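Protein 1d10 (Caenorhabditis elegans, PDB 1T9F) is of unknown function but folds as a beta-trefoil of MIR repeats related to the SDF2 family, which suggests a role in the secretory pathway. Local coordinates at residues Val12-Leu24 with Ile166-Ile178. Residues are numbered along the deposited sequence; the frame is centred on the assembly and turned at random.
Sequences VLKFINANDGSRL and ITGGSAWKVAEGI
Asn17 lies over one face of the Trp172 indole, its CB 4.2 Å from the centroid of the six-membered ring in a CH-pi contact and its ND2 above the same face, displaced from the ring centre. The amide is swung across that face by a chi1 of -171°, which sets CG anti to the backbone N; ND2 stays over the ring while giving a hydrogen bond of 2.9 Å to Gly169 O, which sits in the amide plane although the donor stands well above the carbonyl plane. OD1 works the other way: it takes the backbone N of Asp20 on a lone pair, an Asx motif that ties up the turn after strand 12-17, and a proton from a water that also donates to Gly168 O. Shortening Asn17 to an alanine would probably leave Gly169 O and the Asp20 N-H without these mates and strip the amide from the indole face.

From Asn17 the strands run antiparallel, with Ile16 and Lys173 as a hydrogen-bonded pair (Ile16 N to Lys173 O, 2.7 Å) and Lys14 and Ala175 as the next. On the face with these residues, Ile16 CD1 meets Ala175 CB at 3.9 Å, while the Lys173 chain, bent at chi3 (59°), brings CE alongside Ile16 CB. Further along the face that Trp172 and Asn17 share, the contacts become apolar: Val174 spreads its two methyls, CG1 tight against Leu13 CD2 at 3.3 Å and CG2 4.0 Å from Phe15 CE2, and Leu24 CD1 crosses to Trp172 CH2.

Trp172 NE1 is satisfied by Leu143 O, and Lys14 NZ by a salt bridge to Asp47. This pairing of first and last strands closes the six-stranded beta-trefoil barrel, between strand 53-57 beside 12-17 and strand 131-136 beside 172-175.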
ATOM      1  N   VAL A  12       8.736   9.956  -0.749  1.00 20.82           N
ATOM      2  CA  VAL A  12       8.379   9.040  -1.829  1.00 20.03           C
ATOM      3  C   VAL A  12       9.253   7.814  -1.672  1.00 22.76           C
ATOM      4  O   VAL A  12      10.474   7.933  -1.575  1.00 19.69           O
ATOM      5  CB  VAL A  12       8.658   9.644  -3.219  1.00 18.30           C
ATOM      6  CG1 VAL A  12       8.366   8.618  -4.295  1.00 16.03           C
ATOM      7  CG2 VAL A  12       7.803  10.870  -3.435  1.00 17.26           C
ATOM      8  N   LEU A  13       8.641   6.638  -1.661  1.00 19.71           N
ATOM      9  CA  LEU A  13       9.413   5.418  -1.486  1.00 25.12           C
ATOM     10  C   LEU A  13       8.737   4.172  -2.038  1.00 18.61           C
ATOM     11  O   LEU A  13       7.632   4.238  -2.573  1.00 17.80           O
ATOM     12  CB  LEU A  13       9.721   5.246   0.003  1.00 38.48           C
ATOM     13  CG  LEU A  13       8.578   5.674   0.923  1.00 38.83           C
ATOM     14  CD1 LEU A  13       7.484   4.651   0.846  1.00 39.95           C
ATOM     15  CD2 LEU A  13       9.059   5.829   2.352  1.00 44.74           C
ATOM     16  N   LYS A  14       9.428   3.042  -1.920  1.00 14.81           N
ATOM     17  CA  LYS A  14       8.920   1.757  -2.379  1.00 18.14           C
ATOM     18  C   LYS A  14       8.549   0.914  -1.168  1.00 16.97           C
ATOM     19  O   LYS A  14       9.210   0.990  -0.131  1.00 20.25           O
ATOM     20  CB  LYS A  14       9.991   1.011  -3.181  1.00 17.22           C
ATOM     21  CG  LYS A  14      10.483   1.732  -4.417  1.00 26.26           C
ATOM     22  CD  LYS A  14      11.823   1.151  -4.855  1.00 33.27           C
ATOM     23  CE  LYS A  14      12.409   1.915  -6.022  1.00 51.37           C
ATOM     24  NZ  LYS A  14      13.885   1.685  -6.130  1.00 62.26           N
ATOM     25  N   PHE A  15       7.491   0.121  -1.301  1.00 18.51           N
ATOM     26  CA  PHE A  15       7.041  -0.766  -0.237  1.00 17.35           C
ATOM     27  C   PHE A  15       7.366  -2.188  -0.671  1.00 25.06           C
ATOM     28  O   PHE A  15       6.773  -2.709  -1.616  1.00 20.95           O
ATOM     29  CB  PHE A  15       5.534  -0.620  -0.003  1.00 16.74           C
ATOM     30  CG  PHE A  15       5.149   0.680   0.656  1.00 22.57           C
ATOM     31  CD1 PHE A  15       5.123   1.865  -0.072  1.00 31.37           C
ATOM     32  CD2 PHE A  15       4.869   0.725   2.016  1.00 30.93           C
ATOM     33  CE1 PHE A  15       4.832   3.074   0.548  1.00 29.22           C
ATOM     34  CE2 PHE A  15       4.579   1.930   2.649  1.00 27.96           C
ATOM     35  CZ  PHE A  15       4.562   3.106   1.915  1.00 27.78           C
ATOM     36  N   ILE A  16       8.310  -2.812   0.025  1.00 20.74           N
ATOM     37  CA  ILE A  16       8.739  -4.166  -0.308  1.00 21.08           C
ATOM     38  C   ILE A  16       8.128  -5.217   0.622  1.00 21.63           C
ATOM     39  O   ILE A  16       8.162  -5.070   1.846  1.00 20.71           O
ATOM     40  CB  ILE A  16      10.279  -4.276  -0.230  1.00 16.30           C
ATOM     41  CG1 ILE A  16      10.915  -3.263  -1.187  1.00 25.64           C
ATOM     42  CG2 ILE A  16      10.729  -5.705  -0.561  1.00 19.77           C
ATOM     43  CD1 ILE A  16      12.420  -3.274  -1.153  1.00 41.55           C
ATOM     44  N   ASN A  17       7.572  -6.279   0.052  1.00 16.26           N
ATOM     45  CA  ASN A  17       6.996  -7.311   0.901  1.00 16.95           C
ATOM     46  C   ASN A  17       8.132  -8.105   1.533  1.00 19.05           C
ATOM     47  O   ASN A  17       8.949  -8.721   0.842  1.00 21.03           O
ATOM     48  CB  ASN A  17       6.064  -8.218   0.101  1.00 16.89           C
ATOM     49  CG  ASN A  17       5.288  -9.166   0.990  1.00 14.38           C
ATOM     50  OD1 ASN A  17       5.752 -10.256   1.300  1.00 18.19           O
ATOM     51  ND2 ASN A  17       4.106  -8.746   1.417  1.00 19.52           N
ATOM     52  N   ALA A  18       8.187  -8.059   2.859  1.00 29.08           N
ATOM     53  CA  ALA A  18       9.229  -8.725   3.636  1.00 22.33           C
ATOM     54  C   ALA A  18       9.563 -10.167   3.267  1.00 27.07           C
ATOM     55  O   ALA A  18      10.729 -10.513   3.075  1.00 28.70           O
ATOM     56  CB  ALA A  18       8.879  -8.655   5.117  1.00 26.81           C
ATOM     57  N   ASN A  19       8.550 -11.015   3.166  1.00 27.01           N
ATOM     58  CA  ASN A  19       8.784 -12.420   2.872  1.00 29.10           C
ATOM     59  C   ASN A  19       8.929 -12.801   1.388  1.00 32.55           C
ATOM     60  O   ASN A  19       9.584 -13.798   1.058  1.00 22.14           O
ATOM     61  CB  ASN A  19       7.683 -13.243   3.546  1.00 33.75           C
ATOM     62  CG  ASN A  19       7.713 -13.124   5.080  1.00 39.89           C
ATOM     63  OD1 ASN A  19       6.752 -13.492   5.765  1.00 39.69           O
ATOM     64  ND2 ASN A  19       8.824 -12.621   5.618  1.00 27.62           N
ATOM     65  N   ASP A  20       8.346 -12.007   0.493  1.00 29.19           N
ATOM     66  CA  ASP A  20       8.430 -12.298  -0.938  1.00 27.69           C
ATOM     67  C   ASP A  20       9.442 -11.419  -1.672  1.00 22.47           C
ATOM     68  O   ASP A  20       9.986 -11.819  -2.702  1.00 25.32           O
ATOM     69  CB  ASP A  20       7.052 -12.137  -1.593  1.00 33.35           C
ATOM     70  CG  ASP A  20       7.045 -12.575  -3.038  1.00 34.85           C
ATOM     71  OD1 ASP A  20       7.587 -13.665  -3.320  1.00 38.48           O
ATOM     72  OD2 ASP A  20       6.498 -11.845  -3.888  1.00 21.75           O
ATOM     73  N   GLY A  21       9.686 -10.220  -1.155  1.00 18.58           N
ATOM     74  CA  GLY A  21      10.638  -9.322  -1.799  1.00 20.86           C
ATOM     75  C   GLY A  21      10.063  -8.474  -2.932  1.00 20.31           C
ATOM     76  O   GLY A  21      10.758  -7.622  -3.485  1.00 23.40           O
ATOM     77  N   SER A  22       8.798  -8.698  -3.281  1.00 17.03           N
ATOM     78  CA  SER A  22       8.145  -7.941  -4.350  1.00 18.80           C
ATOM     79  C   SER A  22       7.778  -6.523  -3.891  1.00 21.39           C
ATOM     80  O   SER A  22       7.565  -6.286  -2.700  1.00 18.73           O
ATOM     81  CB  SER A  22       6.888  -8.682  -4.809  1.00 12.61           C
ATOM     82  OG  SER A  22       6.035  -8.958  -3.714  1.00 20.94           O
ATOM     83  N   ARG A  23       7.700  -5.588  -4.837  1.00 15.64           N
ATOM     84  CA  ARG A  23       7.380  -4.198  -4.517  1.00 16.17           C
ATOM     85  C   ARG A  23       5.942  -3.833  -4.839  1.00 17.24           C
ATOM     86  O   ARG A  23       5.431  -4.201  -5.899  1.00 14.95           O
ATOM     87  CB  ARG A  23       8.297  -3.240  -5.281  1.00 18.32           C
ATOM     88  CG  ARG A  23       9.739  -3.251  -4.833  1.00 19.44           C
ATOM     89  CD  ARG A  23      10.522  -4.364  -5.495  1.00 31.46           C
ATOM     90  NE  ARG A  23      11.844  -4.525  -4.895  1.00 43.52           N
ATOM     91  CZ  ARG A  23      12.791  -3.596  -4.897  1.00 45.62           C
ATOM     92  NH1 ARG A  23      12.577  -2.420  -5.475  1.00 53.39           N
ATOM     93  NH2 ARG A  23      13.956  -3.845  -4.316  1.00 43.75           N
ATOM     94  N   LEU A  24       5.298  -3.104  -3.926  1.00 11.44           N
ATOM     95  CA  LEU A  24       3.910  -2.671  -4.131  1.00 10.82           C
ATOM     96  C   LEU A  24       3.926  -1.913  -5.444  1.00 12.80           C
ATOM     97  O   LEU A  24       4.827  -1.094  -5.688  1.00 11.97           O
ATOM     98  CB  LEU A  24       3.440  -1.775  -2.986  1.00 12.78           C
ATOM     99  CG  LEU A  24       1.935  -1.482  -2.988  1.00 10.91           C
ATOM    100  CD1 LEU A  24       1.157  -2.775  -2.916  1.00 13.86           C
ATOM    101  CD2 LEU A  24       1.586  -0.589  -1.811  1.00  9.77           C
ATOM    102  N   ILE A 166      -3.906 -11.238  10.006  1.00 30.62           N
ATOM    103  CA  ILE A 166      -2.518 -11.072   9.622  1.00 34.03           C
ATOM    104  C   ILE A 166      -1.998 -12.394   9.071  1.00 38.86           C
ATOM    105  O   ILE A 166      -2.176 -13.444   9.687  1.00 38.25           O
ATOM    106  CB  ILE A 166      -1.668 -10.651  10.834  1.00 29.91           C
ATOM    107  CG1 ILE A 166      -2.133  -9.277  11.332  1.00 43.46           C
ATOM    108  CG2 ILE A 166      -0.199 -10.604  10.453  1.00 23.99           C
ATOM    109  CD1 ILE A 166      -1.397  -8.773  12.559  1.00 40.21           C
ATOM    110  N   THR A 167      -1.359 -12.345   7.909  1.00 35.03           N
ATOM    111  CA  THR A 167      -0.825 -13.551   7.297  1.00 33.19           C
ATOM    112  C   THR A 167       0.669 -13.428   7.027  1.00 33.13           C
ATOM    113  O   THR A 167       1.310 -12.447   7.425  1.00 31.78           O
ATOM    114  CB  THR A 167      -1.551 -13.870   5.968  1.00 34.11           C
ATOM    115  OG1 THR A 167      -1.286 -12.838   5.007  1.00 30.90           O
ATOM    116  CG2 THR A 167      -3.051 -13.964   6.193  1.00 30.13           C
ATOM    117  N   GLY A 168       1.219 -14.436   6.357  1.00 26.68           N
ATOM    118  CA  GLY A 168       2.632 -14.431   6.031  1.00 25.97           C
ATOM    119  C   GLY A 168       2.927 -13.467   4.895  1.00 21.91           C
ATOM    120  O   GLY A 168       4.075 -13.333   4.465  1.00 31.59           O
ATOM    121  N   GLY A 169       1.887 -12.803   4.400  1.00 22.65           N
ATOM    122  CA  GLY A 169       2.069 -11.843   3.322  1.00 23.78           C
ATOM    123  C   GLY A 169       1.740 -10.429   3.775  1.00 23.03           C
ATOM    124  O   GLY A 169       1.721  -9.504   2.963  1.00 23.41           O
ATOM    125  N   SER A 170       1.506 -10.258   5.076  1.00 21.07           N
ATOM    126  CA  SER A 170       1.144  -8.955   5.647  1.00 19.43           C
ATOM    127  C   SER A 170       2.303  -8.057   6.081  1.00 16.53           C
ATOM    128  O   SER A 170       2.107  -6.868   6.332  1.00 21.03           O
ATOM    129  CB  SER A 170       0.213  -9.158   6.846  1.00 20.55           C
ATOM    130  OG  SER A 170      -0.910  -9.952   6.497  1.00 27.07           O
ATOM    131  N   ALA A 171       3.507  -8.606   6.173  1.00 19.01           N
ATOM    132  CA  ALA A 171       4.651  -7.811   6.601  1.00 17.20           C
ATOM    133  C   ALA A 171       5.312  -7.049   5.452  1.00 19.32           C
ATOM    134  O   ALA A 171       5.651  -7.630   4.425  1.00 13.82           O
ATOM    135  CB  ALA A 171       5.669  -8.699   7.286  1.00 23.09           C
ATOM    136  N   TRP A 172       5.488  -5.744   5.635  1.00 12.34           N
ATOM    137  CA  TRP A 172       6.123  -4.908   4.621  1.00 20.80           C
ATOM    138  C   TRP A 172       7.334  -4.184   5.190  1.00 18.94           C
ATOM    139  O   TRP A 172       7.480  -4.039   6.408  1.00 21.60           O
ATOM    140  CB  TRP A 172       5.136  -3.864   4.073  1.00 15.87           C
ATOM    141  CG  TRP A 172       3.913  -4.468   3.440  1.00 13.53           C
ATOM    142  CD1 TRP A 172       2.763  -4.844   4.072  1.00 13.97           C
ATOM    143  CD2 TRP A 172       3.740  -4.799   2.056  1.00 16.68           C
ATOM    144  NE1 TRP A 172       1.879  -5.392   3.167  1.00 20.55           N
ATOM    145  CE2 TRP A 172       2.458  -5.378   1.921  1.00 14.07           C
ATOM    146  CE3 TRP A 172       4.550  -4.666   0.916  1.00 16.49           C
ATOM    147  CZ2 TRP A 172       1.964  -5.827   0.692  1.00 15.95           C
ATOM    148  CZ3 TRP A 172       4.054  -5.113  -0.311  1.00 16.16           C
ATOM    149  CH2 TRP A 172       2.773  -5.688  -0.409  1.00 17.16           C
ATOM    150  N   LYS A 173       8.177  -3.713   4.283  1.00 18.47           N
ATOM    151  CA  LYS A 173       9.394  -2.990   4.617  1.00 19.32           C
ATOM    152  C   LYS A 173       9.529  -1.832   3.631  1.00 26.60           C
ATOM    153  O   LYS A 173       9.246  -1.987   2.443  1.00 28.55           O
ATOM    154  CB  LYS A 173      10.593  -3.931   4.492  1.00 18.31           C
ATOM    155  CG  LYS A 173      11.934  -3.261   4.585  1.00 33.17           C
ATOM    156  CD  LYS A 173      13.053  -4.236   4.213  1.00 47.63           C
ATOM    157  CE  LYS A 173      12.866  -4.757   2.790  1.00 47.45           C
ATOM    158  NZ  LYS A 173      13.976  -5.636   2.335  1.00 51.73           N
ATOM    159  N   VAL A 174       9.963  -0.676   4.123  1.00 23.62           N
ATOM    160  CA  VAL A 174      10.122   0.504   3.285  1.00 31.91           C
ATOM    161  C   VAL A 174      11.541   0.614   2.743  1.00 37.20           C
ATOM    162  O   VAL A 174      12.484   0.106   3.343  1.00 41.85           O
ATOM    163  CB  VAL A 174       9.779   1.791   4.080  1.00 34.25           C
ATOM    164  CG1 VAL A 174      10.345   3.010   3.388  1.00 44.66           C
ATOM    165  CG2 VAL A 174       8.273   1.933   4.206  1.00 40.07           C
ATOM    166  N   ALA A 175      11.684   1.269   1.597  1.00 43.72           N
ATOM    167  CA  ALA A 175      12.990   1.470   0.977  1.00 42.95           C
ATOM    168  C   ALA A 175      12.937   2.745   0.142  1.00 48.32           C
ATOM    169  O   ALA A 175      11.920   3.049  -0.491  1.00 34.61           O
ATOM    170  CB  ALA A 175      13.350   0.272   0.096  1.00 34.12           C
ATOM    171  N   GLU A 176      14.023   3.505   0.144  1.00 48.23           N
ATOM    172  CA  GLU A 176      14.037   4.727  -0.638  1.00 55.29           C
ATOM    173  C   GLU A 176      14.322   4.431  -2.098  1.00 55.48           C
ATOM    174  O   GLU A 176      15.419   3.997  -2.449  1.00 61.47           O
ATOM    175  CB  GLU A 176      15.080   5.713  -0.112  1.00 51.81           C
ATOM    176  CG  GLU A 176      15.225   6.929  -1.007  1.00 51.64           C
ATOM    177  CD  GLU A 176      15.128   8.234  -0.249  1.00 56.26           C
ATOM    178  OE1 GLU A 176      16.118   8.614   0.414  1.00 58.90           O
ATOM    179  OE2 GLU A 176      14.056   8.873  -0.313  1.00 51.64           O
ATOM    180  N   GLY A 177      13.321   4.647  -2.943  1.00 61.31           N
ATOM    181  CA  GLY A 177      13.512   4.432  -4.364  1.00 65.49           C
ATOM    182  C   GLY A 177      14.381   5.577  -4.838  1.00 68.22           C
ATOM    183  O   GLY A 177      15.532   5.384  -5.242  1.00 63.76           O
ATOM    184  N   ILE A 178      13.822   6.782  -4.774  1.00 67.90           N
ATOM    185  CA  ILE A 178      14.526   7.995  -5.159  1.00 67.52           C
ATOM    186  C   ILE A 178      13.870   9.186  -4.465  1.00 69.46           C
ATOM    187  O   ILE A 178      13.191   9.971  -5.158  1.00 71.49           O
ATOM    188  CB  ILE A 178      14.488   8.242  -6.678  1.00 67.81           C
ATOM    189  CG1 ILE A 178      14.993   7.018  -7.442  1.00 69.85           C
ATOM    190  CG2 ILE A 178      15.379   9.416  -7.007  1.00 71.56           C
ATOM    191  CD1 ILE A 178      14.934   7.171  -8.951  1.00 74.69           C
TER
HETATM  192  O   HOH W   1       5.335 -12.931   1.611  1.00 30.46           O
HETATM  193  O   HOH W   2       4.856 -10.722   4.289  1.00 31.16           O